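Local coordinates for DNA processing protein DprA (Streptococcus pneumoniae, PDB 3UQZ), which helps load the RecA recombinase onto single-stranded DNA during natural transformation, binding that DNA cooperatively and protecting it from nucleases, at residues Lys108-Ser118 and Ile212-Glu223; Glu133-Leu142 and Ala154-Ile165. One frame throughout, in Å; residues are numbered along the deposited sequence.

Contact 1 of 2, residues Lys108-Ser118 and Ile212-Glu223; sequences KVAVVGSRACS and IAGLCRGVIVAE. With SO4 (sulfate ion), chain D.
Both carboxylate oxygens of E223 are taken up by S118: the backbone N reaches OE1 at 2.9 Å and the hydroxyl OG gives its proton to OE2 at 2.6 Å, each on the syn side and somewhat out of the carboxylate plane. Serine suits this place because OG also accepts from G121 N, so E223 probably helps to fix the N-cap serine of helix 119-130. Parallel strands 108-113 and 218-222 are joined by backbone bonds such as A110 N to G218 O (2.9 Å) and V112 N to I220 O (2.8 Å). With CG1 anti to the carbonyl carbon (chi1 -62°), V112 turns CG2 towards V219 CG1 (3.7 Å) and V221 CG1 (3.8 Å), while the small methyl of A110 meets I212 CG2 at 3.8 Å. K108 runs its chain past C216 and L215, its NZ held by the carbonyls of L104 and F106. A sulfate, probably from the crystallisation liquor, accepts from R115 N just past the strand, consistent with the anion-binding position of many Rossmann-like folds. Helix 229-239 covers the V112, V219 and V221 face, helix 146-157 touches V111 and A222 on the other, and strand 137-140 flanks strand 108-113.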
ATOM      1  N   LYS A 108     -13.331   8.513 -18.564  1.00 31.82           N
ATOM      2  CA  LYS A 108     -11.926   8.923 -18.515  1.00 31.07           C
ATOM      3  C   LYS A 108     -11.238   8.620 -17.181  1.00 35.94           C
ATOM      4  O   LYS A 108     -11.865   8.700 -16.122  1.00 36.61           O
ATOM      5  CB  LYS A 108     -11.815  10.433 -18.807  1.00 32.11           C
ATOM      6  CG  LYS A 108     -12.330  10.853 -20.177  1.00 29.95           C
ATOM      7  CD  LYS A 108     -12.540  12.357 -20.306  1.00 28.54           C
ATOM      8  CE  LYS A 108     -13.814  12.874 -19.675  1.00 39.38           C
ATOM      9  NZ  LYS A 108     -15.046  12.419 -20.361  1.00 45.11           N
ATOM     10  N   VAL A 109      -9.931   8.304 -17.246  1.00 31.15           N
ATOM     11  CA  VAL A 109      -9.080   8.065 -16.085  1.00 30.00           C
ATOM     12  C   VAL A 109      -7.793   8.868 -16.253  1.00 32.84           C
ATOM     13  O   VAL A 109      -7.213   8.898 -17.343  1.00 31.94           O
ATOM     14  CB  VAL A 109      -8.849   6.550 -15.741  1.00 33.36           C
ATOM     15  CG1 VAL A 109      -7.947   5.840 -16.760  1.00 32.85           C
ATOM     16  CG2 VAL A 109      -8.318   6.370 -14.319  1.00 32.54           C
ATOM     17  N   ALA A 110      -7.388   9.572 -15.192  1.00 29.44           N
ATOM     18  CA  ALA A 110      -6.155  10.343 -15.203  1.00 29.14           C
ATOM     19  C   ALA A 110      -4.961   9.435 -14.812  1.00 32.80           C
ATOM     20  O   ALA A 110      -5.140   8.448 -14.101  1.00 30.20           O
ATOM     21  CB  ALA A 110      -6.262  11.509 -14.243  1.00 29.70           C
ATOM     22  N   VAL A 111      -3.771   9.734 -15.347  1.00 31.16           N
ATOM     23  CA  VAL A 111      -2.528   9.010 -15.064  1.00 31.90           C
ATOM     24  C   VAL A 111      -1.442  10.057 -14.825  1.00 37.12           C
ATOM     25  O   VAL A 111      -1.151  10.869 -15.708  1.00 36.21           O
ATOM     26  CB  VAL A 111      -2.110   7.952 -16.127  1.00 35.84           C
ATOM     27  CG1 VAL A 111      -0.886   7.167 -15.656  1.00 35.87           C
ATOM     28  CG2 VAL A 111      -3.252   6.994 -16.455  1.00 35.42           C
ATOM     29  N   VAL A 112      -0.901  10.081 -13.601  1.00 35.08           N
ATOM     30  CA  VAL A 112       0.121  11.060 -13.197  1.00 35.04           C
ATOM     31  C   VAL A 112       1.335  10.366 -12.585  1.00 39.85           C
ATOM     32  O   VAL A 112       1.220   9.240 -12.099  1.00 38.62           O
ATOM     33  CB  VAL A 112      -0.424  12.232 -12.302  1.00 37.66           C
ATOM     34  CG1 VAL A 112      -1.465  13.064 -13.034  1.00 37.52           C
ATOM     35  CG2 VAL A 112      -0.970  11.747 -10.973  1.00 36.98           C
ATOM     36  N   GLY A 113       2.473  11.046 -12.612  1.00 38.16           N
ATOM     37  CA  GLY A 113       3.707  10.524 -12.042  1.00 38.35           C
ATOM     38  C   GLY A 113       4.973  11.257 -12.416  1.00 43.11           C
ATOM     39  O   GLY A 113       4.947  12.235 -13.162  1.00 42.93           O
ATOM     40  N   SER A 114       6.095  10.749 -11.907  1.00 41.05           N
ATOM     41  CA  SER A 114       7.453  11.279 -12.050  1.00 41.20           C
ATOM     42  C   SER A 114       7.847  11.645 -13.468  1.00 42.64           C
ATOM     43  O   SER A 114       7.649  10.851 -14.388  1.00 42.35           O
ATOM     44  CB  SER A 114       8.467  10.294 -11.474  1.00 47.03           C
ATOM     45  OG  SER A 114       9.699  10.918 -11.151  1.00 63.79           O
ATOM     46  N   ARG A 115       8.421  12.849 -13.627  1.00 38.05           N
ATOM     47  CA  ARG A 115       8.955  13.381 -14.886  1.00 37.95           C
ATOM     48  C   ARG A 115      10.233  12.571 -15.212  1.00 44.74           C
ATOM     49  O   ARG A 115      10.484  12.255 -16.369  1.00 45.00           O
ATOM     50  CB  ARG A 115       9.275  14.895 -14.761  1.00 36.26           C
ATOM     51  CG  ARG A 115       8.352  15.852 -15.525  1.00 48.21           C
ATOM     52  CD  ARG A 115       7.092  16.311 -14.756  1.00 61.13           C
ATOM     53  NE  ARG A 115       6.555  17.575 -15.288  1.00 61.80           N
ATOM     54  CZ  ARG A 115       5.297  18.018 -15.176  1.00 58.19           C
ATOM     55  NH1 ARG A 115       4.378  17.297 -14.549  1.00 37.09           N
ATOM     56  NH2 ARG A 115       4.953  19.179 -15.697  1.00 35.40           N
ATOM     57  N   ALA A 116      11.001  12.194 -14.169  1.00 43.21           N
ATOM     58  CA  ALA A 116      12.229  11.398 -14.247  1.00 44.00           C
ATOM     59  C   ALA A 116      11.975  10.032 -13.592  1.00 51.06           C
ATOM     60  O   ALA A 116      12.549   9.697 -12.550  1.00 52.21           O
ATOM     61  CB  ALA A 116      13.374  12.130 -13.547  1.00 44.63           C
ATOM     62  N   CYS A 117      11.074   9.259 -14.182  1.00 47.90           N
ATOM     63  CA  CYS A 117      10.725   7.950 -13.654  1.00 47.88           C
ATOM     64  C   CYS A 117      11.776   6.901 -14.042  1.00 52.84           C
ATOM     65  O   CYS A 117      12.651   7.163 -14.869  1.00 53.38           O
ATOM     66  CB  CYS A 117       9.333   7.548 -14.135  1.00 47.81           C
ATOM     67  SG  CYS A 117       9.263   7.088 -15.885  1.00 51.44           S
ATOM     68  N   SER A 118      11.645   5.698 -13.472  1.00 48.67           N
ATOM     69  CA  SER A 118      12.490   4.540 -13.744  1.00 47.84           C
ATOM     70  C   SER A 118      11.838   3.682 -14.836  1.00 51.54           C
ATOM     71  O   SER A 118      10.640   3.831 -15.109  1.00 51.47           O
ATOM     72  CB  SER A 118      12.665   3.717 -12.469  1.00 49.79           C
ATOM     73  OG  SER A 118      11.497   2.977 -12.156  1.00 55.53           O
ATOM     74  N   ILE A 212      -6.609  17.965 -15.707  1.00 30.33           N
ATOM     75  CA  ILE A 212      -6.351  16.522 -15.830  1.00 29.73           C
ATOM     76  C   ILE A 212      -7.193  15.766 -14.793  1.00 34.85           C
ATOM     77  O   ILE A 212      -7.942  14.861 -15.165  1.00 35.01           O
ATOM     78  CB  ILE A 212      -4.836  16.172 -15.704  1.00 32.33           C
ATOM     79  CG1 ILE A 212      -4.006  16.754 -16.876  1.00 31.75           C
ATOM     80  CG2 ILE A 212      -4.621  14.645 -15.584  1.00 32.49           C
ATOM     81  CD1 ILE A 212      -2.539  16.655 -16.704  1.00 32.23           C
ATOM     82  N   ALA A 213      -7.097  16.168 -13.512  1.00 31.47           N
ATOM     83  CA  ALA A 213      -7.845  15.558 -12.416  1.00 31.30           C
ATOM     84  C   ALA A 213      -9.349  15.808 -12.553  1.00 35.57           C
ATOM     85  O   ALA A 213     -10.116  14.854 -12.488  1.00 36.35           O
ATOM     86  CB  ALA A 213      -7.338  16.082 -11.083  1.00 32.26           C
ATOM     87  N   GLY A 214      -9.738  17.063 -12.798  1.00 31.24           N
ATOM     88  CA  GLY A 214     -11.128  17.500 -12.941  1.00 30.41           C
ATOM     89  C   GLY A 214     -11.945  16.802 -14.011  1.00 34.05           C
ATOM     90  O   GLY A 214     -13.143  16.566 -13.831  1.00 34.01           O
ATOM     91  N   LEU A 215     -11.299  16.463 -15.131  1.00 29.81           N
ATOM     92  CA  LEU A 215     -11.891  15.762 -16.267  1.00 29.44           C
ATOM     93  C   LEU A 215     -12.327  14.325 -15.913  1.00 35.90           C
ATOM     94  O   LEU A 215     -13.250  13.808 -16.529  1.00 35.75           O
ATOM     95  CB  LEU A 215     -10.823  15.692 -17.370  1.00 28.83           C
ATOM     96  CG  LEU A 215     -11.103  16.201 -18.794  1.00 32.49           C
ATOM     97  CD1 LEU A 215     -12.215  17.221 -18.863  1.00 32.12           C
ATOM     98  CD2 LEU A 215      -9.833  16.752 -19.417  1.00 32.58           C
ATOM     99  N   CYS A 216     -11.652  13.681 -14.942  1.00 35.01           N
ATOM    100  CA  CYS A 216     -11.832  12.265 -14.598  1.00 35.51           C
ATOM    101  C   CYS A 216     -12.442  11.935 -13.236  1.00 40.83           C
ATOM    102  O   CYS A 216     -12.362  12.727 -12.298  1.00 39.75           O
ATOM    103  CB  CYS A 216     -10.518  11.517 -14.805  1.00 35.81           C
ATOM    104  SG  CYS A 216      -9.503  12.176 -16.148  1.00 39.86           S
ATOM    105  N   ARG A 217     -13.010  10.717 -13.131  1.00 39.50           N
ATOM    106  CA  ARG A 217     -13.621  10.183 -11.903  1.00 39.80           C
ATOM    107  C   ARG A 217     -12.576   9.483 -11.006  1.00 42.96           C
ATOM    108  O   ARG A 217     -12.852   9.224  -9.830  1.00 42.43           O
ATOM    109  CB  ARG A 217     -14.781   9.225 -12.235  1.00 40.28           C
ATOM    110  CG  ARG A 217     -15.877   9.832 -13.111  1.00 48.65           C
ATOM    111  CD  ARG A 217     -16.957  10.516 -12.305  1.00 56.47           C
ATOM    112  NE  ARG A 217     -18.224   9.783 -12.371  1.00 68.53           N
ATOM    113  CZ  ARG A 217     -19.173   9.983 -13.284  1.00 77.71           C
ATOM    114  NH1 ARG A 217     -19.007  10.889 -14.240  1.00 59.52           N
ATOM    115  NH2 ARG A 217     -20.293   9.273 -13.249  1.00 61.82           N
ATOM    116  N   GLY A 218     -11.398   9.208 -11.576  1.00 38.62           N
ATOM    117  CA  GLY A 218     -10.274   8.588 -10.886  1.00 37.73           C
ATOM    118  C   GLY A 218      -8.924   9.005 -11.430  1.00 39.93           C
ATOM    119  O   GLY A 218      -8.799   9.339 -12.614  1.00 38.09           O
ATOM    120  N   VAL A 219      -7.896   8.974 -10.561  1.00 37.15           N
ATOM    121  CA  VAL A 219      -6.507   9.315 -10.906  1.00 36.50           C
ATOM    122  C   VAL A 219      -5.601   8.134 -10.560  1.00 40.24           C
ATOM    123  O   VAL A 219      -5.634   7.654  -9.437  1.00 40.86           O
ATOM    124  CB  VAL A 219      -6.006  10.629 -10.224  1.00 39.86           C
ATOM    125  CG1 VAL A 219      -4.602  11.000 -10.688  1.00 39.27           C
ATOM    126  CG2 VAL A 219      -6.960  11.794 -10.463  1.00 39.66           C
ATOM    127  N   ILE A 220      -4.779   7.685 -11.518  1.00 36.38           N
ATOM    128  CA  ILE A 220      -3.798   6.616 -11.342  1.00 35.11           C
ATOM    129  C   ILE A 220      -2.427   7.258 -11.114  1.00 38.21           C
ATOM    130  O   ILE A 220      -1.976   8.050 -11.945  1.00 35.95           O
ATOM    131  CB  ILE A 220      -3.802   5.602 -12.524  1.00 38.27           C
ATOM    132  CG1 ILE A 220      -5.124   4.803 -12.587  1.00 37.61           C
ATOM    133  CG2 ILE A 220      -2.581   4.657 -12.462  1.00 40.70           C
ATOM    134  CD1 ILE A 220      -5.346   4.031 -13.911  1.00 39.48           C
ATOM    135  N   VAL A 221      -1.783   6.931  -9.966  1.00 37.03           N
ATOM    136  CA  VAL A 221      -0.439   7.409  -9.602  1.00 36.64           C
ATOM    137  C   VAL A 221       0.582   6.304  -9.725  1.00 38.48           C
ATOM    138  O   VAL A 221       0.311   5.159  -9.366  1.00 37.31           O
ATOM    139  CB  VAL A 221      -0.291   8.055  -8.209  1.00 40.74           C
ATOM    140  CG1 VAL A 221       0.363   9.426  -8.302  1.00 40.52           C
ATOM    141  CG2 VAL A 221      -1.588   8.063  -7.414  1.00 40.60           C
ATOM    142  N   ALA A 222       1.778   6.676 -10.162  1.00 35.08           N
ATOM    143  CA  ALA A 222       2.919   5.793 -10.294  1.00 35.46           C
ATOM    144  C   ALA A 222       4.163   6.623 -10.151  1.00 41.39           C
ATOM    145  O   ALA A 222       4.314   7.650 -10.818  1.00 40.21           O
ATOM    146  CB  ALA A 222       2.912   5.108 -11.641  1.00 36.11           C
ATOM    147  N   GLU A 223       5.046   6.186  -9.256  1.00 39.87           N
ATOM    148  CA  GLU A 223       6.319   6.831  -8.966  1.00 39.63           C
ATOM    149  C   GLU A 223       6.180   8.303  -8.601  1.00 42.39           C
ATOM    150  O   GLU A 223       6.813   9.156  -9.208  1.00 42.65           O
ATOM    151  CB  GLU A 223       7.374   6.564 -10.067  1.00 41.13           C
ATOM    152  CG  GLU A 223       7.721   5.090 -10.223  1.00 51.26           C
ATOM    153  CD  GLU A 223       9.116   4.763 -10.715  1.00 71.22           C
ATOM    154  OE1 GLU A 223       9.772   5.650 -11.311  1.00 58.19           O
ATOM    155  OE2 GLU A 223       9.537   3.597 -10.542  1.00 70.56           O
TER
HETATM  156  S   SO4 D 301       7.100  15.493 -10.693  0.50 64.53           S
HETATM  157  O1  SO4 D 301       6.314  16.494 -11.404  0.50 68.97           O
HETATM  158  O2  SO4 D 301       7.813  16.138  -9.573  0.50 69.26           O
HETATM  159  O3  SO4 D 301       6.203  14.456 -10.182  0.50 69.81           O
HETATM  160  O4  SO4 D 301       8.069  14.892 -11.597  0.50 69.52           O
HETATM  161  O   HOH W   1     -16.103  14.273 -18.108  1.00 58.58           O

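Contact 2 of 2, residues Glu133-Leu142 and Ala154-Ile165; sequences ENELVIVSGL and ALQNGGKTIAVI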
ATOM      1  N   GLU A 133      -8.209  -2.778 -20.608  1.00 44.43           N
ATOM      2  CA  GLU A 133      -8.836  -3.336 -21.818  1.00 45.00           C
ATOM      3  C   GLU A 133      -9.600  -2.294 -22.628  1.00 47.67           C
ATOM      4  O   GLU A 133     -10.734  -2.541 -23.043  1.00 48.40           O
ATOM      5  CB  GLU A 133      -9.729  -4.579 -21.498  1.00 47.12           C
ATOM      6  CG  GLU A 133      -9.274  -5.456 -20.338  1.00 61.19           C
ATOM      7  CD  GLU A 133      -9.925  -6.818 -20.233  1.00 94.69           C
ATOM      8  OE1 GLU A 133     -11.063  -6.925 -19.716  1.00 97.07           O
ATOM      9  OE2 GLU A 133      -9.250  -7.795 -20.624  1.00 95.08           O
ATOM     10  N   ASN A 134      -8.985  -1.112 -22.823  1.00 42.28           N
ATOM     11  CA  ASN A 134      -9.539   0.029 -23.565  1.00 40.29           C
ATOM     12  C   ASN A 134     -10.929   0.507 -23.115  1.00 42.32           C
ATOM     13  O   ASN A 134     -11.638   1.141 -23.890  1.00 42.31           O
ATOM     14  CB  ASN A 134      -9.458  -0.194 -25.075  1.00 35.59           C
ATOM     15  CG  ASN A 134      -8.055  -0.289 -25.607  1.00 60.66           C
ATOM     16  OD1 ASN A 134      -7.079   0.204 -25.018  1.00 61.40           O
ATOM     17  ND2 ASN A 134      -7.932  -0.904 -26.760  1.00 51.66           N
ATOM     18  N   GLU A 135     -11.303   0.224 -21.864  1.00 37.87           N
ATOM     19  CA  GLU A 135     -12.586   0.637 -21.291  1.00 37.67           C
ATOM     20  C   GLU A 135     -12.598   2.135 -20.931  1.00 40.64           C
ATOM     21  O   GLU A 135     -13.671   2.727 -20.811  1.00 41.09           O
ATOM     22  CB  GLU A 135     -12.894  -0.182 -20.025  1.00 39.19           C
ATOM     23  CG  GLU A 135     -13.512  -1.539 -20.290  1.00 54.27           C
ATOM     24  CD  GLU A 135     -14.966  -1.605 -19.871  1.00 89.45           C
ATOM     25  OE1 GLU A 135     -15.233  -1.693 -18.651  1.00 92.10           O
ATOM     26  OE2 GLU A 135     -15.840  -1.550 -20.766  1.00 88.65           O
ATOM     27  N   LEU A 136     -11.408   2.733 -20.712  1.00 35.66           N
ATOM     28  CA  LEU A 136     -11.272   4.132 -20.295  1.00 34.04           C
ATOM     29  C   LEU A 136     -10.346   4.929 -21.184  1.00 37.62           C
ATOM     30  O   LEU A 136      -9.351   4.405 -21.676  1.00 38.45           O
ATOM     31  CB  LEU A 136     -10.747   4.213 -18.841  1.00 33.54           C
ATOM     32  CG  LEU A 136     -11.554   3.502 -17.762  1.00 36.93           C
ATOM     33  CD1 LEU A 136     -10.729   3.281 -16.505  1.00 36.89           C
ATOM     34  CD2 LEU A 136     -12.824   4.231 -17.478  1.00 36.87           C
ATOM     35  N   VAL A 137     -10.648   6.217 -21.341  1.00 33.96           N
ATOM     36  CA  VAL A 137      -9.815   7.170 -22.080  1.00 33.88           C
ATOM     37  C   VAL A 137      -8.706   7.593 -21.101  1.00 36.37           C
ATOM     38  O   VAL A 137      -8.995   7.977 -19.955  1.00 35.47           O
ATOM     39  CB  VAL A 137     -10.630   8.399 -22.594  1.00 37.45           C
ATOM     40  CG1 VAL A 137      -9.723   9.445 -23.238  1.00 37.18           C
ATOM     41  CG2 VAL A 137     -11.706   7.965 -23.565  1.00 36.81           C
ATOM     42  N   ILE A 138      -7.448   7.491 -21.549  1.00 31.36           N
ATOM     43  CA  ILE A 138      -6.293   7.843 -20.724  1.00 30.59           C
ATOM     44  C   ILE A 138      -6.029   9.343 -20.818  1.00 32.77           C
ATOM     45  O   ILE A 138      -5.638   9.849 -21.887  1.00 32.71           O
ATOM     46  CB  ILE A 138      -5.044   6.969 -21.065  1.00 33.76           C
ATOM     47  CG1 ILE A 138      -5.327   5.433 -20.979  1.00 33.93           C
ATOM     48  CG2 ILE A 138      -3.791   7.385 -20.273  1.00 34.37           C
ATOM     49  CD1 ILE A 138      -5.993   4.885 -19.719  1.00 38.84           C
ATOM     50  N   VAL A 139      -6.263  10.055 -19.699  1.00 26.51           N
ATOM     51  CA  VAL A 139      -6.033  11.495 -19.643  1.00 25.72           C
ATOM     52  C   VAL A 139      -4.709  11.766 -18.937  1.00 30.78           C
ATOM     53  O   VAL A 139      -4.518  11.310 -17.809  1.00 31.96           O
ATOM     54  CB  VAL A 139      -7.211  12.275 -19.016  1.00 28.35           C
ATOM     55  CG1 VAL A 139      -6.973  13.781 -19.120  1.00 27.88           C
ATOM     56  CG2 VAL A 139      -8.538  11.898 -19.670  1.00 27.84           C
ATOM     57  N   SER A 140      -3.786  12.470 -19.610  1.00 26.37           N
ATOM     58  CA  SER A 140      -2.484  12.829 -19.048  1.00 26.67           C
ATOM     59  C   SER A 140      -1.966  14.142 -19.644  1.00 30.59           C
ATOM     60  O   SER A 140      -2.622  14.705 -20.510  1.00 29.25           O
ATOM     61  CB  SER A 140      -1.484  11.687 -19.199  1.00 31.70           C
ATOM     62  OG  SER A 140      -0.481  11.797 -18.205  1.00 39.43           O
ATOM     63  N   GLY A 141      -0.821  14.628 -19.168  1.00 29.05           N
ATOM     64  CA  GLY A 141      -0.286  15.928 -19.559  1.00 28.95           C
ATOM     65  C   GLY A 141       0.899  16.031 -20.486  1.00 33.07           C
ATOM     66  O   GLY A 141       1.518  17.095 -20.571  1.00 32.36           O
ATOM     67  N   LEU A 142       1.224  14.954 -21.197  1.00 31.01           N
ATOM     68  CA  LEU A 142       2.310  14.933 -22.196  1.00 30.58           C
ATOM     69  C   LEU A 142       3.734  15.208 -21.662  1.00 35.71           C
ATOM     70  O   LEU A 142       4.655  15.398 -22.456  1.00 36.46           O
ATOM     71  CB  LEU A 142       1.954  15.876 -23.364  1.00 30.04           C
ATOM     72  CG  LEU A 142       2.089  15.403 -24.798  1.00 33.96           C
ATOM     73  CD1 LEU A 142       2.008  13.891 -24.944  1.00 34.12           C
ATOM     74  CD2 LEU A 142       1.038  16.050 -25.634  1.00 34.52           C
ATOM     75  N   ALA A 154      -1.742   3.620 -24.118  1.00 36.41           N
ATOM     76  CA  ALA A 154      -3.106   3.778 -24.615  1.00 35.52           C
ATOM     77  C   ALA A 154      -3.101   3.552 -26.123  1.00 39.02           C
ATOM     78  O   ALA A 154      -3.894   2.756 -26.624  1.00 39.80           O
ATOM     79  CB  ALA A 154      -3.626   5.176 -24.294  1.00 35.88           C
ATOM     80  N   LEU A 155      -2.149   4.183 -26.822  1.00 35.09           N
ATOM     81  CA  LEU A 155      -1.980   4.116 -28.278  1.00 35.14           C
ATOM     82  C   LEU A 155      -1.682   2.711 -28.777  1.00 41.03           C
ATOM     83  O   LEU A 155      -2.347   2.238 -29.701  1.00 40.00           O
ATOM     84  CB  LEU A 155      -0.914   5.111 -28.757  1.00 34.73           C
ATOM     85  CG  LEU A 155      -1.213   6.594 -28.505  1.00 38.78           C
ATOM     86  CD1 LEU A 155      -0.082   7.459 -28.986  1.00 39.19           C
ATOM     87  CD2 LEU A 155      -2.491   7.020 -29.151  1.00 38.86           C
ATOM     88  N   GLN A 156      -0.736   2.029 -28.119  1.00 40.28           N
ATOM     89  CA  GLN A 156      -0.367   0.666 -28.452  1.00 41.46           C
ATOM     90  C   GLN A 156      -1.496  -0.339 -28.275  1.00 47.57           C
ATOM     91  O   GLN A 156      -1.626  -1.249 -29.094  1.00 48.78           O
ATOM     92  CB  GLN A 156       0.883   0.233 -27.696  1.00 42.75           C
ATOM     93  CG  GLN A 156       1.979  -0.162 -28.669  1.00 62.92           C
ATOM     94  CD  GLN A 156       2.763  -1.382 -28.245  1.00 89.95           C
ATOM     95  OE1 GLN A 156       3.259  -1.463 -27.117  1.00 86.87           O
ATOM     96  NE2 GLN A 156       2.950  -2.339 -29.159  1.00 82.30           N
ATOM     97  N   ASN A 157      -2.320  -0.171 -27.245  1.00 44.29           N
ATOM     98  CA  ASN A 157      -3.422  -1.091 -26.996  1.00 44.78           C
ATOM     99  C   ASN A 157      -4.577  -0.931 -27.996  1.00 47.98           C
ATOM    100  O   ASN A 157      -5.430  -1.813 -28.100  1.00 48.00           O
ATOM    101  CB  ASN A 157      -3.906  -0.964 -25.540  1.00 49.23           C
ATOM    102  CG  ASN A 157      -4.045  -2.294 -24.836  1.00 77.82           C
ATOM    103  OD1 ASN A 157      -3.112  -3.118 -24.804  1.00 73.44           O
ATOM    104  ND2 ASN A 157      -5.217  -2.531 -24.251  1.00 68.51           N
ATOM    105  N   GLY A 158      -4.567   0.169 -28.736  1.00 43.66           N
ATOM    106  CA  GLY A 158      -5.615   0.520 -29.684  1.00 42.85           C
ATOM    107  C   GLY A 158      -6.708   1.331 -29.007  1.00 46.43           C
ATOM    108  O   GLY A 158      -7.866   1.321 -29.444  1.00 46.93           O
ATOM    109  N   GLY A 159      -6.333   2.026 -27.930  1.00 41.03           N
ATOM    110  CA  GLY A 159      -7.229   2.853 -27.131  1.00 39.42           C
ATOM    111  C   GLY A 159      -7.145   4.334 -27.430  1.00 40.34           C
ATOM    112  O   GLY A 159      -6.466   4.759 -28.368  1.00 38.66           O
ATOM    113  N   LYS A 160      -7.838   5.136 -26.621  1.00 36.51           N
ATOM    114  CA  LYS A 160      -7.902   6.583 -26.818  1.00 35.77           C
ATOM    115  C   LYS A 160      -7.209   7.360 -25.721  1.00 37.80           C
ATOM    116  O   LYS A 160      -7.229   6.930 -24.572  1.00 38.61           O
ATOM    117  CB  LYS A 160      -9.366   7.043 -26.978  1.00 38.27           C
ATOM    118  CG  LYS A 160     -10.155   6.362 -28.125  1.00 49.28           C
ATOM    119  CD  LYS A 160      -9.547   6.476 -29.547  1.00 60.88           C
ATOM    120  CE  LYS A 160      -9.619   7.851 -30.176  1.00 70.06           C
ATOM    121  NZ  LYS A 160      -8.989   7.870 -31.523  1.00 75.91           N
ATOM    122  N   THR A 161      -6.602   8.509 -26.072  1.00 32.82           N
ATOM    123  CA  THR A 161      -5.920   9.392 -25.121  1.00 31.87           C
ATOM    124  C   THR A 161      -6.253  10.896 -25.264  1.00 34.07           C
ATOM    125  O   THR A 161      -6.436  11.390 -26.380  1.00 33.16           O
ATOM    126  CB  THR A 161      -4.397   9.106 -25.074  1.00 38.39           C
ATOM    127  OG1 THR A 161      -3.859   9.681 -23.885  1.00 39.19           O
ATOM    128  CG2 THR A 161      -3.642   9.656 -26.268  1.00 35.16           C
ATOM    129  N   ILE A 162      -6.305  11.617 -24.122  1.00 28.80           N
ATOM    130  CA  ILE A 162      -6.483  13.075 -24.081  1.00 27.09           C
ATOM    131  C   ILE A 162      -5.242  13.664 -23.417  1.00 32.03           C
ATOM    132  O   ILE A 162      -4.862  13.215 -22.336  1.00 33.19           O
ATOM    133  CB  ILE A 162      -7.785  13.554 -23.359  1.00 29.21           C
ATOM    134  CG1 ILE A 162      -9.055  13.042 -24.057  1.00 28.51           C
ATOM    135  CG2 ILE A 162      -7.820  15.096 -23.220  1.00 29.36           C
ATOM    136  CD1 ILE A 162     -10.335  13.214 -23.249  1.00 30.74           C
ATOM    137  N   ALA A 163      -4.614  14.668 -24.054  1.00 27.92           N
ATOM    138  CA  ALA A 163      -3.472  15.399 -23.494  1.00 27.16           C
ATOM    139  C   ALA A 163      -3.902  16.815 -23.087  1.00 33.50           C
ATOM    140  O   ALA A 163      -4.599  17.495 -23.847  1.00 35.22           O
ATOM    141  CB  ALA A 163      -2.334  15.472 -24.487  1.00 27.05           C
ATOM    142  N   VAL A 164      -3.522  17.240 -21.874  1.00 28.34           N
ATOM    143  CA  VAL A 164      -3.798  18.591 -21.355  1.00 26.98           C
ATOM    144  C   VAL A 164      -2.410  19.261 -21.245  1.00 31.89           C
ATOM    145  O   VAL A 164      -1.564  18.796 -20.485  1.00 32.30           O
ATOM    146  CB  VAL A 164      -4.604  18.574 -20.016  1.00 28.12           C
ATOM    147  CG1 VAL A 164      -5.015  19.977 -19.582  1.00 26.68           C
ATOM    148  CG2 VAL A 164      -5.837  17.683 -20.138  1.00 27.59           C
ATOM    149  N   ILE A 165      -2.137  20.255 -22.088  1.00 27.51           N
ATOM    150  CA  ILE A 165      -0.819  20.896 -22.121  1.00 26.64           C
ATOM    151  C   ILE A 165      -0.708  22.197 -21.312  1.00 30.29           C
ATOM    152  O   ILE A 165      -1.723  22.766 -20.891  1.00 29.03           O
ATOM    153  CB  ILE A 165      -0.295  21.034 -23.578  1.00 29.34           C
ATOM    154  CG1 ILE A 165      -1.263  21.853 -24.467  1.00 28.90           C
ATOM    155  CG2 ILE A 165       0.018  19.649 -24.171  1.00 29.47           C
ATOM    156  CD1 ILE A 165      -0.715  22.266 -25.844  1.00 34.40           C
TER
HETATM  157  O   HOH W   2      -7.983   3.816 -24.074  1.00 40.22           O
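With CG anti to its carbonyl carbon (chi1 -64°), N134 lays its amide against the end of helix 146-157, and V137, with CG1 anti to the backbone N (chi1 174°), brings that methyl to 3.7 Å from I162 CG1. N134 ND2 donates to N157 O at 3.0 Å; the acceptor lies close to the N134 amide plane, but the donor stands well above the carbonyl plane of N157. In return N157 ND2 makes a weak bond to N134 OD1, the two amides being turned 84° apart, so asparagine serves as both donor and acceptor. The helix closes in a Schellman motif, for which G158 supplies the positive phi, and G159, having no side chain, lets N134 OD1 come within 3.4 Å of its CA. This is the turn from helix to strand in a beta-alpha-beta crossover, strand 137-140 to helix 146-157 to strand 161-164, within the Rossmann-like sheet. The two strands run parallel, I162 N bonding I138 O at 2.9 Å and S140 N bonding I162 O at 3.0 Å. Facing the helix, I138 CG1 rests on the methyl of A154 at 3.7 Å; S140 OG hydrogen-bonds V111 O of the neighbouring strand 108-113. Beyond the strand ends L142 CD2 covers A163 CB at 3.6 Å, and the L142 side chain also touches helix 178-187, whereas at the opposite end a water bridges L136 O and K160 N.

In the fold
Contacts 1 and 2 lie on either side of the seam between neighbouring strands 108-113 and 137-140, in the parallel part of one mixed sheet; along the chain, contact 2 is nested within the loop that contact 1 closes. A backbone bond from V139 N to V109 O probably ties them together, and C216 SG packs on V139 CG2. Helix 146-157 touches both, as crossover in contact 2 and as covering layer in contact 1. Contact 1 is almost wholly buried; contact 2 is mostly so, but has an exposed rim at E133, N134 and G158. Valines, isoleucines and alanines fill both interiors, yet contact 1 uses a buried carboxylate bonded to S118, contact 2 an asparagine pair.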